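Local structure of complement factor MASP-3 (Homo sapiens, 3DEM) at residues A[29-34]-A[95-100]; A[41-46]-A[110-115]; A[61-66]-A[89-94]; A[165-170]-A[192-197]. The protein is a complement serine protease that associates, through its CUB1-EGF-CUB2 region, with mannan-binding lectin and ficolins in innate immunity. All blocks are in the same frame, centred on the assembly; numbering follows the deposited sequence.

Contact 1: A[29-34]-A[95-100]; sequences WNITVP and MSITFR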
loop_
_atom_site.group_PDB
_atom_site.type_symbol
_atom_site.label_atom_id
_atom_site.label_comp_id
_atom_site.label_asym_id
_atom_site.label_seq_id
_atom_site.Cartn_x
_atom_site.Cartn_y
_atom_site.Cartn_z
ATOM N N TRP A 29 11.227 14.682 17.241
ATOM C CA TRP A 29 11.533 13.460 16.505
ATOM C C TRP A 29 11.522 13.761 15.017
ATOM O O TRP A 29 10.520 14.235 14.494
ATOM C CB TRP A 29 10.499 12.369 16.791
ATOM C CG TRP A 29 10.471 11.919 18.211
ATOM C CD1 TRP A 29 11.243 10.946 18.776
ATOM C CD2 TRP A 29 9.622 12.415 19.252
ATOM N NE1 TRP A 29 10.933 10.811 20.106
ATOM C CE2 TRP A 29 9.939 11.698 20.424
ATOM C CE3 TRP A 29 8.630 13.400 19.310
ATOM C CZ2 TRP A 29 9.297 11.933 21.640
ATOM C CZ3 TRP A 29 7.992 13.628 20.520
ATOM C CH2 TRP A 29 8.327 12.898 21.666
ATOM N N ASN A 30 12.630 13.486 14.338
ATOM C CA ASN A 30 12.679 13.628 12.888
ATOM C C ASN A 30 12.492 12.273 12.205
ATOM O O ASN A 30 13.232 11.328 12.470
ATOM C CB ASN A 30 13.989 14.288 12.441
ATOM C CG ASN A 30 14.046 15.773 12.779
ATOM O OD1 ASN A 30 13.043 16.372 13.166
ATOM N ND2 ASN A 30 15.224 16.372 12.627
ATOM N N ILE A 31 11.488 12.182 11.340
ATOM C CA ILE A 31 11.198 10.936 10.638
ATOM C C ILE A 31 11.457 11.078 9.145
ATOM O O ILE A 31 10.821 11.880 8.468
ATOM C CB ILE A 31 9.737 10.498 10.836
ATOM C CG1 ILE A 31 9.391 10.431 12.326
ATOM C CG2 ILE A 31 9.489 9.159 10.165
ATOM C CD1 ILE A 31 7.912 10.322 12.591
ATOM N N THR A 32 12.398 10.299 8.634
ATOM C CA THR A 32 12.680 10.289 7.208
ATOM C C THR A 32 12.436 8.896 6.645
ATOM O O THR A 32 12.877 7.902 7.216
ATOM C CB THR A 32 14.133 10.724 6.903
ATOM O OG1 THR A 32 14.359 12.039 7.425
ATOM C CG2 THR A 32 14.395 10.735 5.397
ATOM N N VAL A 33 11.707 8.833 5.537
ATOM C CA VAL A 33 11.524 7.585 4.801
ATOM C C VAL A 33 12.150 7.714 3.410
ATOM O O VAL A 33 12.448 8.822 2.962
ATOM C CB VAL A 33 10.027 7.188 4.693
ATOM C CG1 VAL A 33 9.469 6.843 6.069
ATOM C CG2 VAL A 33 9.211 8.293 4.031
ATOM N N PRO A 34 12.364 6.577 2.727
ATOM C CA PRO A 34 12.975 6.586 1.402
ATOM C C PRO A 34 12.126 7.331 0.385
ATOM O O PRO A 34 10.949 7.597 0.634
ATOM C CB PRO A 34 13.037 5.098 1.030
ATOM C CG PRO A 34 12.941 4.371 2.319
ATOM C CD PRO A 34 12.051 5.210 3.175
ATOM N N MET A 95 9.035 14.088 8.048
ATOM C CA MET A 95 8.117 14.605 9.051
ATOM C C MET A 95 8.843 14.886 10.359
ATOM O O MET A 95 9.581 14.042 10.863
ATOM C CB MET A 95 6.963 13.628 9.282
ATOM C CG MET A 95 5.902 14.133 10.251
ATOM S SD MET A 95 4.642 12.886 10.574
ATOM C CE MET A 95 3.587 13.077 9.133
ATOM N N SER A 96 8.639 16.080 10.902
ATOM C CA SER A 96 9.225 16.438 12.185
ATOM C C SER A 96 8.114 16.627 13.209
ATOM O O SER A 96 7.085 17.241 12.919
ATOM C CB SER A 96 10.068 17.712 12.055
ATOM O OG SER A 96 10.774 17.983 13.254
ATOM N N ILE A 97 8.321 16.077 14.397
ATOM C CA ILE A 97 7.336 16.142 15.467
ATOM C C ILE A 97 7.980 16.719 16.717
ATOM O O ILE A 97 9.018 16.232 17.166
ATOM C CB ILE A 97 6.778 14.737 15.799
ATOM C CG1 ILE A 97 6.095 14.124 14.572
ATOM C CG2 ILE A 97 5.804 14.795 16.976
ATOM C CD1 ILE A 97 5.790 12.655 14.725
ATOM N N THR A 98 7.366 17.757 17.275
ATOM C CA THR A 98 7.847 18.349 18.516
ATOM C C THR A 98 6.771 18.312 19.598
ATOM O O THR A 98 5.656 18.794 19.395
ATOM C CB THR A 98 8.317 19.808 18.304
ATOM O OG1 THR A 98 9.437 19.821 17.413
ATOM C CG2 THR A 98 8.722 20.458 19.631
ATOM N N PHE A 99 7.106 17.717 20.737
ATOM C CA PHE A 99 6.270 17.833 21.921
ATOM C C PHE A 99 6.871 18.883 22.843
ATOM O O PHE A 99 8.038 18.791 23.218
ATOM C CB PHE A 99 6.155 16.496 22.656
ATOM C CG PHE A 99 5.592 16.619 24.050
ATOM C CD1 PHE A 99 4.232 16.810 24.253
ATOM C CD2 PHE A 99 6.423 16.546 25.158
ATOM C CE1 PHE A 99 3.714 16.929 25.533
ATOM C CE2 PHE A 99 5.912 16.662 26.444
ATOM C CZ PHE A 99 4.556 16.851 26.629
ATOM N N ARG A 100 6.083 19.892 23.193
ATOM C CA ARG A 100 6.549 20.914 24.114
ATOM C C ARG A 100 5.645 21.016 25.326
ATOM O O ARG A 100 4.421 20.993 25.210
ATOM C CB ARG A 100 6.633 22.281 23.438
ATOM C CG ARG A 100 7.289 23.334 24.325
ATOM C CD ARG A 100 6.373 24.523 24.546
ATOM N NE ARG A 100 6.936 25.485 25.487
ATOM C CZ ARG A 100 6.326 26.605 25.856
ATOM N NH1 ARG A 100 5.130 26.902 25.366
ATOM N NH2 ARG A 100 6.909 27.428 26.718
#
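Trp29 and Ile97 face each other as a hydrogen-bonded antiparallel pair, their side chains on the same face of the sheet as those of Ile31 and Met95. With CG anti to its carbonyl carbon (chi1 -64°), the indole of Trp29 leans along the partner strand, and its six-membered ring passes obliquely by Ile97, CE3 lying 3.9 Å from Ile97 CG2. Farther on, CZ3 meets CB of Phe99 at 4.0 Å; that methylene stands at the rim of the indole, near its plane, and the two aromatic side chains run alongside each other in the same direction. The other branch of Ile97 serves Ile31: the two CD1 methyls touch at 3.8 Å, while Met95, extended as far as SD, leads away from Ile31 after a looser meeting of their CB atoms. On the reverse face, Ser96 OG donates to Asn30 OD1 (2.8 Å), almost straight onto the end of the amide carbonyl. Four backbone bonds clamp the strands, among them Trp29 N to Ile97 O at 2.7 Å and Ile31 N to Met95 O at 2.7 Å. Strand 25-32 forms one border of a four-stranded antiparallel CUB sheet, with 94-101 inside it and 58-62 on the far side of 94-101. The Ile31, Met95 and Ile97 face packs on Ile39 and Leu41 of strand 37-47 in the opposing sheet.

Contact 2: A[41-46]-A[110-115]; sequences LYFMHF and TGFDAH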
loop_
_atom_site.group_PDB
_atom_site.type_symbol
_atom_site.label_atom_id
_atom_site.label_comp_id
_atom_site.label_asym_id
_atom_site.label_seq_id
_atom_site.Cartn_x
_atom_site.Cartn_y
_atom_site.Cartn_z
ATOM N N LEU A 41 0.815 9.445 10.163
ATOM C CA LEU A 41 0.908 9.553 11.619
ATOM C C LEU A 41 -0.471 9.568 12.271
ATOM O O LEU A 41 -1.368 10.282 11.821
ATOM C CB LEU A 41 1.673 10.822 12.008
ATOM C CG LEU A 41 1.763 11.158 13.502
ATOM C CD1 LEU A 41 2.726 10.210 14.215
ATOM C CD2 LEU A 41 2.190 12.591 13.707
ATOM N N TYR A 42 -0.640 8.777 13.329
ATOM C CA TYR A 42 -1.886 8.784 14.098
ATOM C C TYR A 42 -1.665 8.549 15.599
ATOM O O TYR A 42 -0.586 8.131 16.023
ATOM C CB TYR A 42 -2.893 7.783 13.522
ATOM C CG TYR A 42 -2.408 6.356 13.493
ATOM C CD1 TYR A 42 -2.656 5.492 14.558
ATOM C CD2 TYR A 42 -1.707 5.864 12.397
ATOM C CE1 TYR A 42 -2.212 4.179 14.533
ATOM C CE2 TYR A 42 -1.261 4.555 12.361
ATOM C CZ TYR A 42 -1.515 3.718 13.432
ATOM O OH TYR A 42 -1.075 2.418 13.393
ATOM N N PHE A 43 -2.691 8.812 16.400
ATOM C CA PHE A 43 -2.551 8.756 17.853
ATOM C C PHE A 43 -3.522 7.778 18.495
ATOM O O PHE A 43 -4.681 7.691 18.089
ATOM C CB PHE A 43 -2.746 10.144 18.463
ATOM C CG PHE A 43 -1.734 11.160 18.008
ATOM C CD1 PHE A 43 -0.674 11.518 18.828
ATOM C CD2 PHE A 43 -1.849 11.768 16.764
ATOM C CE1 PHE A 43 0.256 12.454 18.413
ATOM C CE2 PHE A 43 -0.920 12.707 16.346
ATOM C CZ PHE A 43 0.130 13.049 17.169
ATOM N N MET A 44 -3.045 7.053 19.506
ATOM C CA MET A 44 -3.888 6.119 20.254
ATOM C C MET A 44 -4.300 6.692 21.604
ATOM O O MET A 44 -5.249 6.217 22.224
ATOM C CB MET A 44 -3.181 4.776 20.455
ATOM C CG MET A 44 -2.729 4.102 19.170
ATOM S SD MET A 44 -4.006 4.060 17.898
ATOM C CE MET A 44 -5.313 3.151 18.710
ATOM N N HIS A 45 -3.572 7.704 22.061
ATOM C CA HIS A 45 -3.877 8.382 23.317
ATOM C C HIS A 45 -3.371 9.815 23.222
ATOM O O HIS A 45 -2.274 10.060 22.730
ATOM C CB HIS A 45 -3.220 7.659 24.502
ATOM C CG HIS A 45 -3.665 8.160 25.843
ATOM N ND1 HIS A 45 -2.958 9.104 26.559
ATOM C CD2 HIS A 45 -4.744 7.847 26.600
ATOM C CE1 HIS A 45 -3.585 9.354 27.695
ATOM N NE2 HIS A 45 -4.672 8.604 27.744
ATOM N N PHE A 46 -4.176 10.765 23.679
ATOM C CA PHE A 46 -3.775 12.164 23.633
ATOM C C PHE A 46 -4.397 12.965 24.773
ATOM O O PHE A 46 -5.609 13.147 24.838
ATOM C CB PHE A 46 -4.125 12.786 22.282
ATOM C CG PHE A 46 -3.428 14.085 22.022
ATOM C CD1 PHE A 46 -2.248 14.117 21.301
ATOM C CD2 PHE A 46 -3.946 15.276 22.511
ATOM C CE1 PHE A 46 -1.600 15.314 21.064
ATOM C CE2 PHE A 46 -3.300 16.476 22.280
ATOM C CZ PHE A 46 -2.129 16.496 21.557
ATOM N N THR A 110 -1.321 13.246 30.876
ATOM C CA THR A 110 -0.557 12.022 30.656
ATOM C C THR A 110 0.096 11.926 29.279
ATOM O O THR A 110 0.711 10.911 28.947
ATOM C CB THR A 110 -1.416 10.766 30.907
ATOM O OG1 THR A 110 -2.621 10.848 30.136
ATOM C CG2 THR A 110 -1.761 10.640 32.388
ATOM N N GLY A 111 -0.040 12.980 28.481
ATOM C CA GLY A 111 0.670 13.067 27.209
ATOM C C GLY A 111 0.038 12.316 26.050
ATOM O O GLY A 111 -1.185 12.306 25.896
ATOM N N PHE A 112 0.874 11.684 25.230
ATOM C CA PHE A 112 0.390 11.044 24.010
ATOM C C PHE A 112 1.125 9.750 23.645
ATOM O O PHE A 112 2.225 9.477 24.130
ATOM C CB PHE A 112 0.468 12.028 22.839
ATOM C CG PHE A 112 1.866 12.262 22.339
ATOM C CD1 PHE A 112 2.374 11.523 21.280
ATOM C CD2 PHE A 112 2.679 13.213 22.936
ATOM C CE1 PHE A 112 3.664 11.734 20.824
ATOM C CE2 PHE A 112 3.968 13.426 22.488
ATOM C CZ PHE A 112 4.461 12.687 21.431
ATOM N N ASP A 113 0.490 8.964 22.783
ATOM C CA ASP A 113 1.062 7.749 22.226
ATOM C C ASP A 113 0.787 7.786 20.720
ATOM O O ASP A 113 -0.370 7.823 20.293
ATOM C CB ASP A 113 0.421 6.518 22.875
ATOM C CG ASP A 113 0.883 5.208 22.248
ATOM O OD1 ASP A 113 2.059 5.115 21.828
ATOM O OD2 ASP A 113 0.064 4.264 22.182
ATOM N N ALA A 114 1.849 7.795 19.918
ATOM C CA ALA A 114 1.706 7.956 18.476
ATOM C C ALA A 114 2.400 6.853 17.677
ATOM O O ALA A 114 3.364 6.244 18.136
ATOM C CB ALA A 114 2.206 9.327 18.039
ATOM N N HIS A 115 1.892 6.613 16.474
ATOM C CA HIS A 115 2.411 5.582 15.588
ATOM C C HIS A 115 2.526 6.136 14.179
ATOM O O HIS A 115 1.649 6.864 13.722
ATOM C CB HIS A 115 1.473 4.376 15.589
ATOM C CG HIS A 115 1.380 3.690 16.917
ATOM N ND1 HIS A 115 0.636 4.193 17.964
ATOM C CD2 HIS A 115 1.949 2.552 17.372
ATOM C CE1 HIS A 115 0.749 3.390 19.005
ATOM N NE2 HIS A 115 1.538 2.385 18.672
#
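Tyr42 lays a ring face against His115, whose CB sits 4.1 Å from the ring centroid and 26° off its normal, a CH-pi contact. The two rings themselves run nearly parallel but are slid so far apart that they hardly overlap. Tyr42 reaches this place because CG lies between its backbone N and carbonyl carbon (chi1 59°). Met44 CG packs against the His115 ring. On the opposite face of the sheet, Phe43 CE1 meets Phe112 CD1 at 3.7 Å, the latter at the edge of the Phe43 ring, with the ring planes 65° apart; Ala114 CB packs beside them, and Phe46 CD1 touches Phe112 CB. At the far end Thr110 OG1 approaches the edge of the His45 imidazole, 3.0 Å from CE1. Backbone bonds set this framework: Tyr42 and His115 bond reciprocally, then Met44 N reaches Asp113 O (2.9 Å), and Asp113 N reaches His45 O (3.0 Å). Farther out, Val59 of the facing sheet packs on Phe43, Phe46 and Phe112. Tyr42 OH bonds to His139 of the second subunit, whose ring stacks on His115, and Phe151 of that subunit stacks on His45. The register slips by one residue between Phe43 and His45, a beta bulge within the antiparallel CUB sandwich, one face turned to the core and the other to the dimer partner.

Contact 3: A[61-66]-A[89-94]; sequences VETEDQ and LSPGSF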
loop_
_atom_site.group_PDB
_atom_site.type_symbol
_atom_site.label_atom_id
_atom_site.label_comp_id
_atom_site.label_asym_id
_atom_site.label_seq_id
_atom_site.Cartn_x
_atom_site.Cartn_y
_atom_site.Cartn_z
ATOM N N VAL A 61 3.314 19.012 14.332
ATOM C CA VAL A 61 3.725 18.140 13.236
ATOM C C VAL A 61 4.008 18.979 12.002
ATOM O O VAL A 61 3.130 19.700 11.520
ATOM C CB VAL A 61 2.633 17.101 12.897
ATOM C CG1 VAL A 61 3.094 16.189 11.769
ATOM C CG2 VAL A 61 2.262 16.290 14.140
ATOM N N GLU A 62 5.229 18.890 11.488
ATOM C CA GLU A 62 5.637 19.760 10.388
ATOM C C GLU A 62 6.639 19.113 9.436
ATOM O O GLU A 62 7.199 18.055 9.723
ATOM C CB GLU A 62 6.231 21.057 10.944
ATOM C CG GLU A 62 7.562 20.862 11.639
ATOM C CD GLU A 62 7.950 22.039 12.513
ATOM O OE1 GLU A 62 7.662 23.197 12.132
ATOM O OE2 GLU A 62 8.549 21.803 13.583
ATOM N N THR A 63 6.849 19.759 8.295
ATOM C CA THR A 63 7.923 19.387 7.386
ATOM C C THR A 63 9.031 20.423 7.518
ATOM O O THR A 63 9.047 21.201 8.472
ATOM C CB THR A 63 7.451 19.312 5.925
ATOM O OG1 THR A 63 7.136 20.624 5.448
ATOM C CG2 THR A 63 6.227 18.426 5.804
ATOM N N GLU A 64 9.952 20.442 6.561
ATOM C CA GLU A 64 11.082 21.363 6.625
ATOM C C GLU A 64 10.692 22.811 6.315
ATOM O O GLU A 64 11.476 23.728 6.550
ATOM C CB GLU A 64 12.215 20.898 5.698
ATOM C CG GLU A 64 11.760 20.470 4.299
ATOM C CD GLU A 64 11.181 19.060 4.270
ATOM O OE1 GLU A 64 11.965 18.086 4.232
ATOM O OE2 GLU A 64 9.939 18.922 4.272
ATOM N N ASP A 65 9.480 23.014 5.801
ATOM C CA ASP A 65 9.053 24.347 5.376
ATOM C C ASP A 65 7.551 24.580 5.534
ATOM O O ASP A 65 7.011 25.556 5.013
ATOM C CB ASP A 65 9.458 24.585 3.915
ATOM C CG ASP A 65 8.836 23.574 2.962
ATOM O OD1 ASP A 65 9.159 23.603 1.758
ATOM O OD2 ASP A 65 8.025 22.743 3.414
ATOM N N GLN A 66 6.881 23.687 6.255
ATOM C CA GLN A 66 5.426 23.715 6.322
ATOM C C GLN A 66 4.916 23.041 7.593
ATOM O O GLN A 66 5.253 21.894 7.869
ATOM C CB GLN A 66 4.860 23.015 5.081
ATOM C CG GLN A 66 3.349 22.835 5.043
ATOM C CD GLN A 66 2.897 22.058 3.809
ATOM O OE1 GLN A 66 3.619 21.975 2.812
ATOM N NE2 GLN A 66 1.700 21.480 3.874
ATOM N N LEU A 89 -0.902 13.075 7.235
ATOM C CA LEU A 89 -0.088 12.595 6.127
ATOM C C LEU A 89 0.888 13.680 5.686
ATOM O O LEU A 89 0.485 14.814 5.426
ATOM C CB LEU A 89 -0.986 12.182 4.961
ATOM C CG LEU A 89 -0.356 11.462 3.765
ATOM C CD1 LEU A 89 0.163 10.088 4.155
ATOM C CD2 LEU A 89 -1.363 11.343 2.617
ATOM N N SER A 90 2.172 13.336 5.616
ATOM C CA SER A 90 3.178 14.271 5.122
ATOM C C SER A 90 3.118 14.342 3.600
ATOM O O SER A 90 2.816 13.343 2.950
ATOM C CB SER A 90 4.582 13.853 5.569
ATOM O OG SER A 90 5.005 12.675 4.901
ATOM N N PRO A 91 3.397 15.529 3.031
ATOM C CA PRO A 91 3.391 15.719 1.578
ATOM C C PRO A 91 4.534 14.965 0.908
ATOM O O PRO A 91 4.385 14.476 -0.212
ATOM C CB PRO A 91 3.597 17.232 1.413
ATOM C CG PRO A 91 3.347 17.824 2.765
ATOM C CD PRO A 91 3.727 16.771 3.746
ATOM N N GLY A 92 5.667 14.873 1.596
ATOM C CA GLY A 92 6.838 14.190 1.059
ATOM C C GLY A 92 7.358 13.113 1.993
ATOM O O GLY A 92 6.598 12.499 2.741
ATOM N N SER A 93 8.664 12.889 1.963
ATOM C CA SER A 93 9.255 11.787 2.709
ATOM C C SER A 93 9.874 12.209 4.042
ATOM O O SER A 93 10.712 11.494 4.594
ATOM C CB SER A 93 10.295 11.066 1.845
ATOM O OG SER A 93 11.416 11.892 1.597
ATOM N N PHE A 94 9.453 13.357 4.565
ATOM C CA PHE A 94 9.988 13.852 5.832
ATOM C C PHE A 94 8.903 14.393 6.761
ATOM O O PHE A 94 7.980 15.083 6.322
ATOM C CB PHE A 94 11.055 14.928 5.587
ATOM C CG PHE A 94 11.537 15.602 6.843
ATOM C CD1 PHE A 94 12.456 14.977 7.669
ATOM C CD2 PHE A 94 11.070 16.858 7.197
ATOM C CE1 PHE A 94 12.904 15.594 8.825
ATOM C CE2 PHE A 94 11.509 17.478 8.350
ATOM C CZ PHE A 94 12.428 16.846 9.167
#
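Two connections at one end of the first CUB sandwich meet here: the turn leading out of strand 58-62 toward 67-71, and the loop between strands 88-89 and 94-101. The Thr63 methyl CG2 abuts the Pro91 ring at CD, 3.6 Å away; the same methyl also lies 3.8 Å from Phe94 O. The Glu64 side chain runs past Phe94 the opposite way. The glutamate chain folds back at chi2 (-80°), which carries OE1 to 3.3 Å from Phe94 CD2, with the carboxylate and ring planes 59° apart. The phenyl ring also turns an edge to the main chain, Thr63 C lying near its plane. Gln66 stretches across Pro91 more loosely, OE1 being 4.2 Å from CG. Each loop is braced from within: Thr63 N donates to Gln66 O at 2.7 Å and Thr63 OG1 to Asp65 OD2 at 3.1 Å, while Ser90 OG donates to Gly92 O at 2.7 Å. Ser90 OG is also bonded to Ile39 N, tying its loop to strand 37-47, the sheet neighbour of 88-89. The join between the loops is therefore made by van der Waals contact at the surface, while these polar bonds run within each loop or to strand 37-47; the Glu64 oxygen beside a ring C-H probably adds a slight electrostatic attraction.

Contact 4: A[165-170]-A[192-197]; sequences ECSDNL and ECLYTI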
loop_
_atom_site.group_PDB
_atom_site.type_symbol
_atom_site.label_atom_id
_atom_site.label_comp_id
_atom_site.label_asym_id
_atom_site.label_seq_id
_atom_site.Cartn_x
_atom_site.Cartn_y
_atom_site.Cartn_z
ATOM N N GLU A 165 8.134 2.327 -34.948
ATOM C CA GLU A 165 8.940 2.168 -36.143
ATOM C C GLU A 165 8.038 2.494 -37.320
ATOM O O GLU A 165 6.972 1.901 -37.466
ATOM C CB GLU A 165 9.501 0.749 -36.244
ATOM C CG GLU A 165 10.690 0.486 -35.314
ATOM C CD GLU A 165 11.830 1.498 -35.487
ATOM O OE1 GLU A 165 12.555 1.751 -34.505
ATOM O OE2 GLU A 165 12.010 2.056 -36.596
ATOM N N CYS A 166 8.445 3.460 -38.137
ATOM C CA CYS A 166 7.611 3.917 -39.248
ATOM C C CYS A 166 8.436 4.167 -40.516
ATOM O O CYS A 166 8.132 5.069 -41.298
ATOM C CB CYS A 166 6.839 5.186 -38.843
ATOM S SG CYS A 166 7.851 6.399 -37.938
ATOM N N SER A 167 9.471 3.358 -40.717
ATOM C CA SER A 167 10.387 3.563 -41.831
ATOM C C SER A 167 10.525 2.352 -42.743
ATOM O O SER A 167 11.199 2.427 -43.769
ATOM C CB SER A 167 11.767 3.972 -41.315
ATOM O OG SER A 167 11.698 5.223 -40.650
ATOM N N ASP A 168 9.908 1.238 -42.363
ATOM C CA ASP A 168 10.002 0.014 -43.159
ATOM C C ASP A 168 9.044 0.037 -44.337
ATOM O O ASP A 168 8.085 -0.725 -44.383
ATOM C CB ASP A 168 9.759 -1.223 -42.290
ATOM C CG ASP A 168 10.940 -1.541 -41.402
ATOM O OD1 ASP A 168 11.903 -0.741 -41.397
ATOM O OD2 ASP A 168 10.914 -2.584 -40.709
ATOM N N ASN A 169 9.316 0.919 -45.290
ATOM C CA ASN A 169 8.440 1.090 -46.435
ATOM C C ASN A 169 9.217 1.397 -47.710
ATOM O O ASN A 169 10.393 1.762 -47.668
ATOM C CB ASN A 169 7.441 2.209 -46.154
ATOM C CG ASN A 169 8.127 3.549 -45.919
ATOM O OD1 ASN A 169 8.662 4.153 -46.848
ATOM N ND2 ASN A 169 8.122 4.011 -44.672
ATOM N N LEU A 170 8.544 1.240 -48.841
ATOM C CA LEU A 170 9.099 1.590 -50.137
ATOM C C LEU A 170 7.954 1.600 -51.128
ATOM O O LEU A 170 7.379 0.556 -51.428
ATOM C CB LEU A 170 10.188 0.599 -50.567
ATOM C CG LEU A 170 10.849 0.881 -51.923
ATOM C CD1 LEU A 170 11.583 2.212 -51.908
ATOM C CD2 LEU A 170 11.785 -0.241 -52.339
ATOM N N GLU A 192 10.577 9.094 -35.781
ATOM C CA GLU A 192 11.376 9.546 -36.903
ATOM C C GLU A 192 11.042 8.652 -38.092
ATOM O O GLU A 192 11.615 7.575 -38.245
ATOM C CB GLU A 192 12.846 9.407 -36.533
ATOM C CG GLU A 192 13.837 9.971 -37.532
ATOM C CD GLU A 192 15.238 9.994 -36.947
ATOM O OE1 GLU A 192 15.729 11.103 -36.652
ATOM O OE2 GLU A 192 15.827 8.911 -36.731
ATOM N N CYS A 193 10.100 9.101 -38.916
ATOM C CA CYS A 193 9.577 8.292 -40.010
ATOM C C CYS A 193 10.228 8.644 -41.332
ATOM O O CYS A 193 10.300 9.817 -41.703
ATOM C CB CYS A 193 8.060 8.484 -40.132
ATOM S SG CYS A 193 7.175 8.220 -38.591
ATOM N N LEU A 194 10.691 7.618 -42.039
ATOM C CA LEU A 194 11.284 7.780 -43.361
ATOM C C LEU A 194 10.404 7.074 -44.384
ATOM O O LEU A 194 10.327 5.840 -44.392
ATOM C CB LEU A 194 12.694 7.184 -43.394
ATOM C CG LEU A 194 13.715 7.771 -42.414
ATOM C CD1 LEU A 194 14.976 6.913 -42.336
ATOM C CD2 LEU A 194 14.080 9.216 -42.769
ATOM N N TYR A 195 9.736 7.862 -45.226
ATOM C CA TYR A 195 8.920 7.332 -46.307
ATOM C C TYR A 195 9.642 7.525 -47.631
ATOM O O TYR A 195 10.047 8.643 -47.971
ATOM C CB TYR A 195 7.569 8.037 -46.355
ATOM C CG TYR A 195 6.827 8.039 -45.041
ATOM C CD1 TYR A 195 6.006 6.978 -44.681
ATOM C CD2 TYR A 195 6.938 9.116 -44.162
ATOM C CE1 TYR A 195 5.316 6.990 -43.477
ATOM C CE2 TYR A 195 6.262 9.133 -42.962
ATOM C CZ TYR A 195 5.457 8.072 -42.623
ATOM O OH TYR A 195 4.784 8.095 -41.426
ATOM N N THR A 196 9.791 6.442 -48.385
ATOM C CA THR A 196 10.580 6.481 -49.608
ATOM C C THR A 196 9.778 6.113 -50.850
ATOM O O THR A 196 9.206 5.020 -50.934
ATOM C CB THR A 196 11.792 5.541 -49.495
ATOM O OG1 THR A 196 12.475 5.811 -48.272
ATOM C CG2 THR A 196 12.747 5.740 -50.659
ATOM N N ILE A 197 9.737 7.036 -51.808
ATOM C CA ILE A 197 9.102 6.780 -53.088
ATOM C C ILE A 197 10.215 6.543 -54.100
ATOM O O ILE A 197 11.110 7.382 -54.258
ATOM C CB ILE A 197 8.194 7.950 -53.534
ATOM C CG1 ILE A 197 7.147 8.263 -52.457
ATOM C CG2 ILE A 197 7.515 7.630 -54.877
ATOM C CD1 ILE A 197 6.372 9.537 -52.707
HETATM O O HOH W 1 10.912 4.851 -37.790
#
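Cys166 and Cys193 are joined by a disulfide, SG to SG 2.0 Å with a chi3 of -83°, and polar bonds continue the join on toward Thr196. Ser167 OG accepts a hydrogen bond from Leu194 N at 2.9 Å, a bent one. Asn169 then grips the strand with both ends of its amide: OD1 accepts from Thr196 N at 3.0 Å, the donor lying in the carbonyl plane, and ND2 donates to Leu194 O at 2.9 Å from outside that acceptor's plane. A chi1 of 61° puts CG between the backbone N and carbonyl carbon of Asn169 and aims the amide at the strand, almost parallel to the Tyr195 ring. One water ties up the other end: it accepts from Cys166 N (2.9 Å), donates to Glu192 O (2.8 Å) and to Glu165 OE2, and is also bonded to Ser167 OG. Glu165 OE1 has a salt bridge to Arg163. Side-chain groups thus satisfy Leu194 N, Leu194 O and Thr196 N, and the water satisfies Glu192 O. Segment 165-170 runs alongside border strand 192-198 of a second-CUB sheet, whose other neighbour is strand 255-261; Tyr195 and Ile197 point inward onto Ile178 of the facing sheet.

Contacts 1, 2 and 3 belong to the first CUB domain, and contact 4 to the second. Contact 1 joins strands 25-32 and 94-101 of one sheet, contact 2 joins 37-47 and 111-120 of the other, and their centres are about 14 Å apart across the sandwich core, where Trp29 and Phe99 pack on Phe112. Along the chain these two alternate, whereas contact 3 is nested within both; its centre lies about 9 Å from that of contact 1, and Ser96 N probably bonds to Glu62 O between them. Contact 4 follows in series, its centre about 51 to 66 Å from the others, beyond the EGF-like domain, so each CUB module carries its own contacts, consistent with separately folded modules in an elongated chain.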